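Beta-n-acetylhexosaminidase (Streptococcus pneumoniae, PDB 4AZI) probably removes terminal beta-linked N-acetylglucosamine from glycans, as a family 20 catalytic module of the exo-beta-D-N-acetylglucosaminidase StrH. Local coordinates at residues I115-H120 and A207-T212; K165-F170 and K175-G180; M216-G221 and D242-I247; D229-E234 and K268-L273. The protein carries 2 engineered substitutions. All blocks are in the same frame, centred on the assembly; numbering follows the deposited sequence. Where two conformers were deposited one is given.

Interaction 1: residues I115-H120 and A207-T212. With BCN (bicine), chain J.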
# COMPACT_ATOMS: atom_id res chain seq x y z
N ILE A 115 -2.55 -2.94 -6.54
CA ILE A 115 -2.43 -3.12 -7.99
C ILE A 115 -3.11 -1.92 -8.64
O ILE A 115 -4.34 -1.83 -8.63
CB ILE A 115 -3.12 -4.40 -8.51
CG1 ILE A 115 -2.63 -5.67 -7.79
CG2 ILE A 115 -2.99 -4.51 -10.04
CD1 ILE A 115 -1.20 -6.09 -8.10
N ASN A 116 -2.32 -1.01 -9.19
CA ASN A 116 -2.84 0.28 -9.64
C ASN A 116 -3.50 0.26 -11.00
O ASN A 116 -3.01 -0.40 -11.91
CB ASN A 116 -1.72 1.34 -9.63
CG ASN A 116 -2.20 2.70 -9.16
OD1 ASN A 116 -3.39 3.01 -9.24
ND2 ASN A 116 -1.27 3.50 -8.66
N SER A 117 -4.60 0.99 -11.13
CA SER A 117 -5.28 1.28 -12.40
C SER A 117 -6.30 2.39 -12.05
O SER A 117 -6.55 2.63 -10.87
CB SER A 117 -5.98 0.04 -12.97
OG SER A 117 -7.08 -0.35 -12.16
N PRO A 118 -6.84 3.11 -13.06
CA PRO A 118 -6.51 3.12 -14.49
C PRO A 118 -5.26 3.96 -14.82
O PRO A 118 -4.88 4.04 -15.99
CB PRO A 118 -7.76 3.72 -15.14
CG PRO A 118 -8.36 4.58 -14.08
CD PRO A 118 -7.99 3.99 -12.75
N GLY A 119 -4.64 4.57 -13.81
CA GLY A 119 -3.35 5.23 -13.99
C GLY A 119 -2.25 4.30 -13.52
O GLY A 119 -2.53 3.19 -13.07
N HIS A 120 -1.00 4.74 -13.63
CA HIS A 120 0.15 3.98 -13.14
C HIS A 120 0.14 2.52 -13.57
O HIS A 120 0.42 1.61 -12.79
CB HIS A 120 0.24 4.10 -11.62
CG HIS A 120 0.59 5.48 -11.15
ND1 HIS A 120 1.83 6.00 -11.28
CD2 HIS A 120 -0.19 6.45 -10.52
CE1 HIS A 120 1.84 7.25 -10.76
NE2 HIS A 120 0.60 7.52 -10.29
N ALA A 207 -15.90 7.09 -12.28
CA ALA A 207 -16.60 6.66 -11.07
C ALA A 207 -17.20 5.26 -11.26
O ALA A 207 -17.14 4.43 -10.36
CB ALA A 207 -17.67 7.67 -10.69
N GLU A 208 -17.74 5.01 -12.45
CA GLU A 208 -18.31 3.72 -12.80
C GLU A 208 -17.25 2.62 -12.65
O GLU A 208 -17.54 1.55 -12.10
CB GLU A 208 -18.87 3.77 -14.22
CG GLU A 208 -19.42 2.47 -14.75
CD GLU A 208 -19.50 2.43 -16.27
OE1 GLU A 208 -19.68 3.50 -16.90
OE2 GLU A 208 -19.37 1.33 -16.84
N TYR A 209 -16.04 2.91 -13.11
CA TYR A 209 -14.89 1.99 -13.00
C TYR A 209 -14.35 1.84 -11.57
O TYR A 209 -14.00 0.73 -11.13
CB TYR A 209 -13.77 2.48 -13.93
CG TYR A 209 -12.55 1.59 -13.94
CD1 TYR A 209 -12.56 0.38 -14.65
CD2 TYR A 209 -11.39 1.96 -13.27
CE1 TYR A 209 -11.43 -0.43 -14.67
CE2 TYR A 209 -10.27 1.14 -13.27
CZ TYR A 209 -10.30 -0.05 -13.97
OH TYR A 209 -9.18 -0.85 -13.98
N ALA A 210 -14.28 2.96 -10.85
CA ALA A 210 -13.84 2.97 -9.45
C ALA A 210 -14.81 2.18 -8.57
O ALA A 210 -14.39 1.38 -7.73
CB ALA A 210 -13.68 4.39 -8.94
N ASN A 211 -16.11 2.39 -8.80
CA ASN A 211 -17.14 1.71 -8.04
C ASN A 211 -17.15 0.20 -8.34
O ASN A 211 -17.31 -0.63 -7.43
CB ASN A 211 -18.52 2.34 -8.33
CG ASN A 211 -18.64 3.76 -7.77
OD1 ASN A 211 -17.87 4.18 -6.90
ND2 ASN A 211 -19.65 4.51 -8.26
N THR A 212 -16.94 -0.15 -9.61
CA THR A 212 -16.80 -1.55 -10.02
C THR A 212 -15.69 -2.27 -9.24
O THR A 212 -15.93 -3.35 -8.65
CB THR A 212 -16.59 -1.66 -11.55
OG1 THR A 212 -17.78 -1.19 -12.22
CG2 THR A 212 -16.33 -3.10 -11.95
N1 BCN J . -21.11 -4.34 -9.84
C1 BCN J . -20.50 -5.65 -9.47
C2 BCN J . -19.04 -5.80 -9.93
O21 BCN J . -18.78 -5.59 -11.13
O22 BCN J . -18.21 -6.13 -9.05
C3 BCN J . -20.19 -3.18 -9.88
C4 BCN J . -20.88 -1.88 -10.31
O4 BCN J . -20.63 -0.87 -9.33
C5 BCN J . -22.41 -4.13 -9.13
C6 BCN J . -22.26 -3.77 -7.64
O6 BCN J . -22.58 -4.91 -6.84
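The packed part of this contact is the ring of Y209, which reaches from helix 203-219 to S117 and P118. Its CG lies anti to the backbone N (chi1 -178°), which carries the ring away from the helix toward both residues. S117 OG meets the phenol at the ring edge, near the ring plane. The S117 OG to Y209 OH hydrogen bond is 2.8 Å long, and either hydroxyl could donate. P118 follows a cis peptide bond. Its CD touches Y209 CE2 at 3.7 Å, and the two side chains run alongside each other, pointing opposite ways. M156, V159 and K160 of helix 153-170 also touch Y209, and the whole junction is buried.

The far side of the helix is looser. E208 is exposed there, and bicine rests near T212, with T212 CG2 3.6 Å from its carboxylate O21. T212 OG1 turns back to E208 O at 2.8 Å. E208 O also accepts from T212 N, which comes from the opposite face of the carbonyl plane.

Beyond P118 the chain runs to H120 of the inhibitor pocket. The contact joins a barrel strand, and the loop leading to that pocket, to an outer helix of a TIM-barrel fold.

Interaction 2: residues K165-F170 and K175-G180; sequences KYMDFF and KIFNFG
F177 meets M167 and F170, and it is the centre of a buried apolar contact between helix 153-170 and the strand that follows it. The second segment starts at K175, which is exposed and points away from the helix. I176 opens strand 176-180 and packs on the neighbouring strands through I112 and M225.

F177 comes next and turns toward the helix. Its CG is anti to the backbone N (chi1 -170°), which turns one ring face to the extended side chain of M167. M167 CG sits over the middle of that face, 3.8 Å from the centroid of F177 and only 6° off the ring normal, a CH-pi contact. M167 SD is farther out, above the same ring at 5.0 Å from its centroid, a longer Met-aromatic contact. The methyl M167 CE reaches F177 CD1 at 3.7 Å. F170 approaches the edge of the F177 ring instead. F170 CD2 lies 3.6 Å from F177 CE2, and the two ring planes are inclined at 50°.

N178 points away from the helix, and its ND2 bonds to H43. N178 OD1 accepts from G180 N at 3.0 Å, which makes an Asx turn around F179. G180 N sits above the carbonyl plane of the N178 amide.

A helix leading through a short loop into a parallel strand, with its side chains packed on that strand, is an alpha-beta unit of the TIM barrel.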
# COMPACT_ATOMS: atom_id res chain seq x y z
N LYS A 165 -8.52 -11.65 -10.97
CA LYS A 165 -7.64 -12.79 -10.67
C LYS A 165 -6.72 -12.50 -9.49
O LYS A 165 -6.65 -13.30 -8.56
CB LYS A 165 -6.83 -13.24 -11.89
CG LYS A 165 -7.65 -13.97 -12.94
CD LYS A 165 -8.28 -15.26 -12.43
CE LYS A 165 -9.25 -15.80 -13.47
NZ LYS A 165 -9.94 -17.05 -13.07
N TYR A 166 -6.03 -11.35 -9.51
CA TYR A 166 -5.21 -10.95 -8.36
C TYR A 166 -6.03 -10.91 -7.07
O TYR A 166 -5.59 -11.42 -6.04
CB TYR A 166 -4.51 -9.60 -8.58
CG TYR A 166 -3.37 -9.61 -9.58
CD1 TYR A 166 -2.22 -10.36 -9.35
CD2 TYR A 166 -3.44 -8.86 -10.76
CE1 TYR A 166 -1.17 -10.38 -10.26
CE2 TYR A 166 -2.40 -8.86 -11.67
CZ TYR A 166 -1.26 -9.63 -11.42
OH TYR A 166 -0.22 -9.63 -12.31
N MET A 167 -7.23 -10.33 -7.14
CA MET A 167 -8.11 -10.28 -5.97
C MET A 167 -8.50 -11.70 -5.51
O MET A 167 -8.61 -11.96 -4.30
CB MET A 167 -9.37 -9.46 -6.27
CG MET A 167 -9.18 -7.96 -6.33
SD MET A 167 -10.79 -7.22 -6.68
CE MET A 167 -10.46 -5.46 -6.47
N ASP A 168 -8.69 -12.61 -6.48
CA ASP A 168 -8.93 -14.03 -6.20
C ASP A 168 -7.80 -14.65 -5.35
O ASP A 168 -8.07 -15.35 -4.37
CB ASP A 168 -9.22 -14.82 -7.49
CG ASP A 168 -10.57 -14.44 -8.14
OD1 ASP A 168 -11.42 -13.89 -7.42
OD2 ASP A 168 -10.80 -14.68 -9.35
N PHE A 169 -6.54 -14.36 -5.70
CA PHE A 169 -5.40 -14.87 -4.91
C PHE A 169 -5.34 -14.29 -3.49
O PHE A 169 -5.10 -15.02 -2.53
CB PHE A 169 -4.08 -14.67 -5.66
CG PHE A 169 -2.86 -14.85 -4.80
CD1 PHE A 169 -2.33 -16.12 -4.57
CD2 PHE A 169 -2.23 -13.75 -4.21
CE1 PHE A 169 -1.21 -16.29 -3.77
CE2 PHE A 169 -1.10 -13.91 -3.41
CZ PHE A 169 -0.60 -15.18 -3.18
N PHE A 170 -5.57 -12.98 -3.35
CA PHE A 170 -5.51 -12.32 -2.04
C PHE A 170 -6.73 -12.57 -1.14
O PHE A 170 -6.61 -12.47 0.07
CB PHE A 170 -5.25 -10.80 -2.18
CG PHE A 170 -3.90 -10.47 -2.72
CD1 PHE A 170 -2.75 -10.79 -2.01
CD2 PHE A 170 -3.76 -9.85 -3.96
CE1 PHE A 170 -1.49 -10.49 -2.52
CE2 PHE A 170 -2.51 -9.56 -4.48
CZ PHE A 170 -1.37 -9.88 -3.76
N LYS A 175 -6.64 -8.64 4.46
CA LYS A 175 -7.92 -7.98 4.74
C LYS A 175 -8.20 -6.91 3.70
O LYS A 175 -9.35 -6.70 3.30
CB LYS A 175 -7.95 -7.32 6.12
CG LYS A 175 -7.68 -8.23 7.31
CD LYS A 175 -7.81 -7.41 8.60
CE LYS A 175 -7.81 -8.29 9.84
NZ LYS A 175 -6.49 -8.92 10.10
N ILE A 176 -7.14 -6.20 3.28
CA ILE A 176 -7.31 -5.01 2.44
C ILE A 176 -6.75 -5.21 1.04
O ILE A 176 -5.79 -5.93 0.85
CB ILE A 176 -6.70 -3.75 3.10
CG1 ILE A 176 -7.39 -3.45 4.44
CG2 ILE A 176 -6.85 -2.52 2.19
CD1 ILE A 176 -6.59 -2.60 5.41
N PHE A 177 -7.39 -4.59 0.05
CA PHE A 177 -6.85 -4.54 -1.32
C PHE A 177 -6.89 -3.10 -1.84
O PHE A 177 -7.97 -2.50 -1.92
CB PHE A 177 -7.61 -5.48 -2.27
CG PHE A 177 -6.96 -5.64 -3.62
CD1 PHE A 177 -7.25 -4.77 -4.67
CD2 PHE A 177 -6.04 -6.68 -3.85
CE1 PHE A 177 -6.65 -4.93 -5.92
CE2 PHE A 177 -5.44 -6.84 -5.09
CZ PHE A 177 -5.75 -5.96 -6.13
N ASN A 178 -5.73 -2.56 -2.18
CA ASN A 178 -5.64 -1.20 -2.71
C ASN A 178 -5.65 -1.18 -4.25
O ASN A 178 -4.69 -1.62 -4.87
CB ASN A 178 -4.39 -0.49 -2.19
CG ASN A 178 -4.35 1.00 -2.55
OD1 ASN A 178 -5.32 1.56 -3.08
ND2 ASN A 178 -3.23 1.65 -2.24
N PHE A 179 -6.74 -0.66 -4.83
CA PHE A 179 -6.87 -0.51 -6.29
C PHE A 179 -6.37 0.83 -6.86
O PHE A 179 -6.40 1.06 -8.08
CB PHE A 179 -8.28 -0.91 -6.82
CG PHE A 179 -9.43 -0.07 -6.31
CD1 PHE A 179 -9.80 1.10 -6.96
CD2 PHE A 179 -10.21 -0.51 -5.24
CE1 PHE A 179 -10.89 1.85 -6.53
CE2 PHE A 179 -11.30 0.24 -4.80
CZ PHE A 179 -11.64 1.41 -5.44
N GLY A 180 -5.90 1.71 -5.97
CA GLY A 180 -5.12 2.88 -6.37
C GLY A 180 -5.95 4.04 -6.88
O GLY A 180 -6.64 4.69 -6.10

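Interaction 3: residues M216-G221 and D242-I247. With BCN (bicine), chain J.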
# COMPACT_ATOMS: atom_id res chain seq x y z
N MET A 216 -15.98 -5.26 -6.56
CA MET A 216 -15.27 -6.48 -6.83
C MET A 216 -14.52 -6.91 -5.58
O MET A 216 -14.52 -8.10 -5.22
CB MET A 216 -14.31 -6.28 -8.00
CG MET A 216 -14.93 -6.56 -9.36
SD MET A 216 -13.91 -5.99 -10.73
CE MET A 216 -12.37 -6.88 -10.46
N ALA A 217 -13.90 -5.93 -4.93
CA ALA A 217 -13.15 -6.12 -3.70
C ALA A 217 -14.06 -6.73 -2.64
O ALA A 217 -13.71 -7.74 -2.04
CB ALA A 217 -12.57 -4.80 -3.21
N LYS A 218 -15.23 -6.11 -2.45
CA LYS A 218 -16.16 -6.52 -1.41
C LYS A 218 -16.76 -7.91 -1.61
O LYS A 218 -16.97 -8.64 -0.64
CB LYS A 218 -17.29 -5.48 -1.25
CG LYS A 218 -16.85 -4.19 -0.56
CD LYS A 218 -17.99 -3.20 -0.36
CE LYS A 218 -18.28 -2.38 -1.61
NZ LYS A 218 -19.39 -1.40 -1.36
N GLU A 219 -17.04 -8.28 -2.86
CA GLU A 219 -17.65 -9.58 -3.17
C GLU A 219 -16.66 -10.73 -3.01
O GLU A 219 -17.06 -11.90 -2.93
CB GLU A 219 -18.31 -9.59 -4.56
CG GLU A 219 -17.34 -9.56 -5.73
CD GLU A 219 -18.01 -9.76 -7.08
OE1 GLU A 219 -19.00 -10.52 -7.15
OE2 GLU A 219 -17.54 -9.16 -8.07
N ARG A 220 -15.38 -10.39 -2.95
CA ARG A 220 -14.32 -11.35 -2.63
C ARG A 220 -13.86 -11.23 -1.17
O ARG A 220 -12.87 -11.83 -0.77
CB ARG A 220 -13.16 -11.19 -3.61
CG ARG A 220 -13.48 -11.70 -5.02
CD ARG A 220 -12.58 -11.04 -6.05
NE ARG A 220 -12.91 -11.41 -7.43
CZ ARG A 220 -13.80 -10.79 -8.19
NH1 ARG A 220 -14.49 -9.76 -7.72
NH2 ARG A 220 -14.02 -11.19 -9.44
N GLY A 221 -14.59 -10.46 -0.36
CA GLY A 221 -14.32 -10.40 1.08
C GLY A 221 -13.09 -9.56 1.40
O GLY A 221 -12.47 -9.73 2.45
N ASP A 242 -18.74 4.98 -4.33
CA ASP A 242 -18.95 3.93 -3.33
C ASP A 242 -18.48 4.43 -1.96
O ASP A 242 -17.34 4.86 -1.81
CB ASP A 242 -18.16 2.67 -3.75
CG ASP A 242 -18.40 1.45 -2.85
OD1 ASP A 242 -18.34 1.58 -1.62
OD2 ASP A 242 -18.62 0.34 -3.38
N LYS A 243 -19.36 4.41 -0.96
CA LYS A 243 -18.98 4.96 0.35
C LYS A 243 -18.13 4.01 1.22
O LYS A 243 -17.60 4.43 2.24
CB LYS A 243 -20.20 5.46 1.13
CG LYS A 243 -21.08 6.46 0.39
CD LYS A 243 -20.31 7.68 -0.12
CE LYS A 243 -21.24 8.64 -0.84
NZ LYS A 243 -21.89 8.02 -2.04
N ASP A 244 -18.00 2.75 0.81
CA ASP A 244 -17.27 1.75 1.61
C ASP A 244 -15.75 1.74 1.45
O ASP A 244 -15.07 1.02 2.17
CB ASP A 244 -17.77 0.33 1.32
CG ASP A 244 -19.21 0.13 1.70
OD1 ASP A 244 -19.68 0.75 2.67
OD2 ASP A 244 -19.87 -0.68 1.03
N VAL A 245 -15.23 2.50 0.50
CA VAL A 245 -13.79 2.53 0.22
C VAL A 245 -13.01 3.17 1.37
O VAL A 245 -13.37 4.24 1.83
CB VAL A 245 -13.49 3.26 -1.11
CG1 VAL A 245 -11.98 3.41 -1.33
CG2 VAL A 245 -14.15 2.53 -2.29
N LEU A 246 -11.95 2.50 1.83
CA LEU A 246 -10.98 3.10 2.75
C LEU A 246 -10.09 4.05 1.95
O LEU A 246 -9.46 3.64 1.00
CB LEU A 246 -10.15 2.02 3.44
CG LEU A 246 -9.03 2.50 4.38
CD1 LEU A 246 -9.57 3.22 5.62
CD2 LEU A 246 -8.15 1.33 4.78
N ILE A 247 -10.06 5.32 2.33
CA ILE A 247 -9.37 6.32 1.50
C ILE A 247 -7.92 6.51 1.98
O ILE A 247 -7.66 6.93 3.11
CB ILE A 247 -10.12 7.67 1.48
CG1 ILE A 247 -11.61 7.53 1.05
CG2 ILE A 247 -9.37 8.71 0.66
CD1 ILE A 247 -11.86 7.32 -0.43
N1 BCN J . -21.11 -4.34 -9.84
C1 BCN J . -20.50 -5.65 -9.47
C2 BCN J . -19.04 -5.80 -9.93
O21 BCN J . -18.78 -5.59 -11.13
O22 BCN J . -18.21 -6.13 -9.05
C3 BCN J . -20.19 -3.18 -9.88
C4 BCN J . -20.88 -1.88 -10.31
O4 BCN J . -20.63 -0.87 -9.33
C5 BCN J . -22.41 -4.13 -9.13
C6 BCN J . -22.26 -3.77 -7.64
O6 BCN J . -22.58 -4.91 -6.84
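K218 and D244 are the closest backbone positions, with CA atoms 8.9 Å apart, where the last turn of helix 203-219 passes the loop that enters strand 246-249. The gap is spanned by the K218 side chain, which bends at chi3 (-82°) and ends between two aspartates. K218 NZ binds D242 OD2 at 2.8 Å through the syn lone pair. Its bond to D242 OD1 is weak. K218 NZ also forms a salt bridge with D244 OD2, on the anti side and a little out of the carboxylate plane. The 2.5 Å between K218 NZ and D244 OD2 is unusually short, and its exact value is doubtful. The positive charge of K218 probably offsets the repulsion between the two carboxylates.

D242 is also the head of an Asx turn. Its OD1 takes D244 N at 2.7 Å, which probably helps keep both acids near the lysine. The helix itself ends in a Schellman motif, with G221 at C-prime and G221 N bonded to K218 O. This salt-bridge network ties the end of an outer TIM-barrel helix to the loop before a barrel strand.

The network lies at the surface. On another side of the helix, R220 NH1 bonds to M216 O at 3.0 Å, in the guanidinium plane, and R220 NE pairs with D168. Bicine lies near this turn, with its O22 3.3 Å from M216 CG.

Interaction 4: residues D229-E234 and K268-L273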
# COMPACT_ATOMS: atom_id res chain seq x y z
N ASP A 229 -7.35 10.97 -4.67
CA ASP A 229 -7.39 11.89 -5.83
C ASP A 229 -8.73 11.94 -6.58
O ASP A 229 -9.29 13.02 -6.78
CB ASP A 229 -6.32 11.53 -6.87
CG ASP A 229 -4.93 11.40 -6.28
OD1 ASP A 229 -4.78 10.76 -5.22
OD2 ASP A 229 -3.98 11.90 -6.90
N GLY A 230 -9.23 10.78 -6.99
CA GLY A 230 -10.34 10.73 -7.92
C GLY A 230 -11.70 10.88 -7.28
O GLY A 230 -12.70 10.93 -7.97
N PHE A 231 -11.74 10.94 -5.95
CA PHE A 231 -13.01 10.91 -5.22
C PHE A 231 -13.57 12.30 -4.93
O PHE A 231 -12.94 13.11 -4.26
CB PHE A 231 -12.87 10.10 -3.92
CG PHE A 231 -12.75 8.61 -4.14
CD1 PHE A 231 -11.55 8.05 -4.58
CD2 PHE A 231 -13.83 7.77 -3.90
CE1 PHE A 231 -11.44 6.68 -4.79
CE2 PHE A 231 -13.73 6.40 -4.09
CZ PHE A 231 -12.53 5.85 -4.54
N TYR A 232 -14.77 12.54 -5.44
CA TYR A 232 -15.46 13.82 -5.28
C TYR A 232 -14.55 15.00 -5.59
O TYR A 232 -14.36 15.88 -4.76
CB TYR A 232 -16.08 13.92 -3.89
CG TYR A 232 -17.20 12.92 -3.73
CD1 TYR A 232 -18.50 13.25 -4.09
CD2 TYR A 232 -16.95 11.63 -3.26
CE1 TYR A 232 -19.53 12.34 -3.98
CE2 TYR A 232 -17.97 10.71 -3.14
CZ TYR A 232 -19.26 11.08 -3.50
OH TYR A 232 -20.28 10.18 -3.39
N TYR A 233 -13.98 14.99 -6.79
CA TYR A 233 -13.02 16.02 -7.19
C TYR A 233 -13.66 17.39 -7.01
O TYR A 233 -14.84 17.57 -7.31
CB TYR A 233 -12.58 15.80 -8.64
CG TYR A 233 -11.53 16.77 -9.13
CD1 TYR A 233 -10.19 16.67 -8.72
CD2 TYR A 233 -11.86 17.79 -10.02
CE1 TYR A 233 -9.22 17.55 -9.18
CE2 TYR A 233 -10.90 18.68 -10.49
CZ TYR A 233 -9.59 18.56 -10.07
OH TYR A 233 -8.66 19.45 -10.53
N GLU A 234 -12.87 18.32 -6.48
CA GLU A 234 -13.27 19.72 -6.24
C GLU A 234 -14.54 19.89 -5.37
O GLU A 234 -15.31 20.83 -5.56
CB GLU A 234 -13.36 20.51 -7.57
CG GLU A 234 -12.74 21.91 -7.47
CD GLU A 234 -12.66 22.63 -8.81
OE1 GLU A 234 -12.59 21.97 -9.87
OE2 GLU A 234 -12.65 23.88 -8.80
N LYS A 268 -18.96 12.91 3.63
CA LYS A 268 -19.60 11.87 2.81
C LYS A 268 -19.56 10.47 3.43
O LYS A 268 -19.97 9.50 2.79
CB LYS A 268 -18.94 11.80 1.42
CG LYS A 268 -19.22 12.99 0.51
CD LYS A 268 -20.64 12.96 -0.01
CE LYS A 268 -20.89 14.13 -0.93
NZ LYS A 268 -22.34 14.30 -1.20
N GLY A 269 -19.06 10.38 4.66
CA GLY A 269 -18.98 9.12 5.41
C GLY A 269 -17.67 8.35 5.31
O GLY A 269 -17.56 7.25 5.84
N TYR A 270 -16.67 8.89 4.64
CA TYR A 270 -15.44 8.13 4.39
C TYR A 270 -14.55 7.97 5.62
O TYR A 270 -14.54 8.82 6.50
CB TYR A 270 -14.64 8.74 3.25
CG TYR A 270 -15.23 8.47 1.89
CD1 TYR A 270 -15.24 7.18 1.37
CD2 TYR A 270 -15.77 9.49 1.11
CE1 TYR A 270 -15.76 6.91 0.13
CE2 TYR A 270 -16.31 9.23 -0.14
CZ TYR A 270 -16.30 7.93 -0.63
OH TYR A 270 -16.81 7.62 -1.86
N LYS A 271 -13.80 6.86 5.66
CA LYS A 271 -12.78 6.64 6.68
C LYS A 271 -11.41 6.70 6.02
O LYS A 271 -11.28 6.36 4.85
CB LYS A 271 -12.98 5.30 7.36
CG LYS A 271 -14.25 5.23 8.18
CD LYS A 271 -14.97 3.91 7.98
CE LYS A 271 -14.48 2.84 8.94
NZ LYS A 271 -15.03 2.98 10.31
N PHE A 272 -10.40 7.12 6.78
CA PHE A 272 -9.09 7.44 6.20
C PHE A 272 -7.99 6.55 6.73
O PHE A 272 -7.97 6.23 7.91
CB PHE A 272 -8.71 8.90 6.51
CG PHE A 272 -9.66 9.92 5.95
CD1 PHE A 272 -9.72 10.16 4.58
CD2 PHE A 272 -10.48 10.66 6.79
CE1 PHE A 272 -10.58 11.11 4.05
CE2 PHE A 272 -11.35 11.61 6.27
CZ PHE A 272 -11.40 11.83 4.90
N LEU A 273 -7.08 6.17 5.84
CA LEU A 273 -5.75 5.72 6.23
C LEU A 273 -4.83 6.92 5.96
O LEU A 273 -4.65 7.31 4.80
CB LEU A 273 -5.31 4.48 5.46
CG LEU A 273 -3.87 3.99 5.75
CD1 LEU A 273 -3.68 3.61 7.22
CD2 LEU A 273 -3.47 2.82 4.85
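Aromatic packing carries most of this contact. The phenol end of Y270 touches both F231 and Y232. Y270 OH lies at the edge of the Y232 ring, near its plane, 3.5 Å from Y232 CE2. It is also at the edge of F231, 3.6 Å from F231 CD2. The rings of Y232 and Y270 meet edge to edge, with Y232 CE2 in the plane of the Y270 ring and 3.7 Å from Y270 CE2. The side chains of F231 and Y270 cross at about a right angle. Their ring planes are inclined at 82° and the centroids are 6.0 Å apart.

The second kind of contact is made by the aliphatic part of K268. Its chain bends at chi2 (-73°). K268 CD lies over one face of Y232, toward the rim, and K268 CE comes to 3.8 Å from Y232 CE1.

No hydrogen bond joins the two segments; the polar ends pair with other residues. Y270 OH bonds to D242 O and Y232 OH to F241 N. K268 NZ forms a salt bridge with D237.

G269 closes helix 262-267 with a Schellman motif just before Y270. On the loop side, D229 bonds to W250 and Y257 of the inhibitor pocket. The contact packs the long loop after strand 223-227 against the turn that leads from helix 262-267 into strand 271-282, within the TIM-barrel catalytic fold of family 20.

How the interactions relate
All four contacts belong to one eight-stranded TIM barrel. Interactions 1 and 2 close before interactions 3 and 4 open. Interaction 2 is nested within the loop closed by interaction 1, and their strands 110-117 and 176-180 are neighbours. Interactions 1 and 3 share helix 203-219, both touch bicine, and have centres 12 Å apart; N211 OD1 probably hydrogen-bonds to D242 N. M167 of interaction 2 packs on M216, A217 and R220 of interaction 3, with centres 10 Å apart. Interactions 3 and 4 alternate along the chain, and their strands 246-249 and 271-282 pair. Interactions 2 and 4 do not touch. Together the four contacts join helices, loops and strands around the barrel that carries the inhibitor pocket.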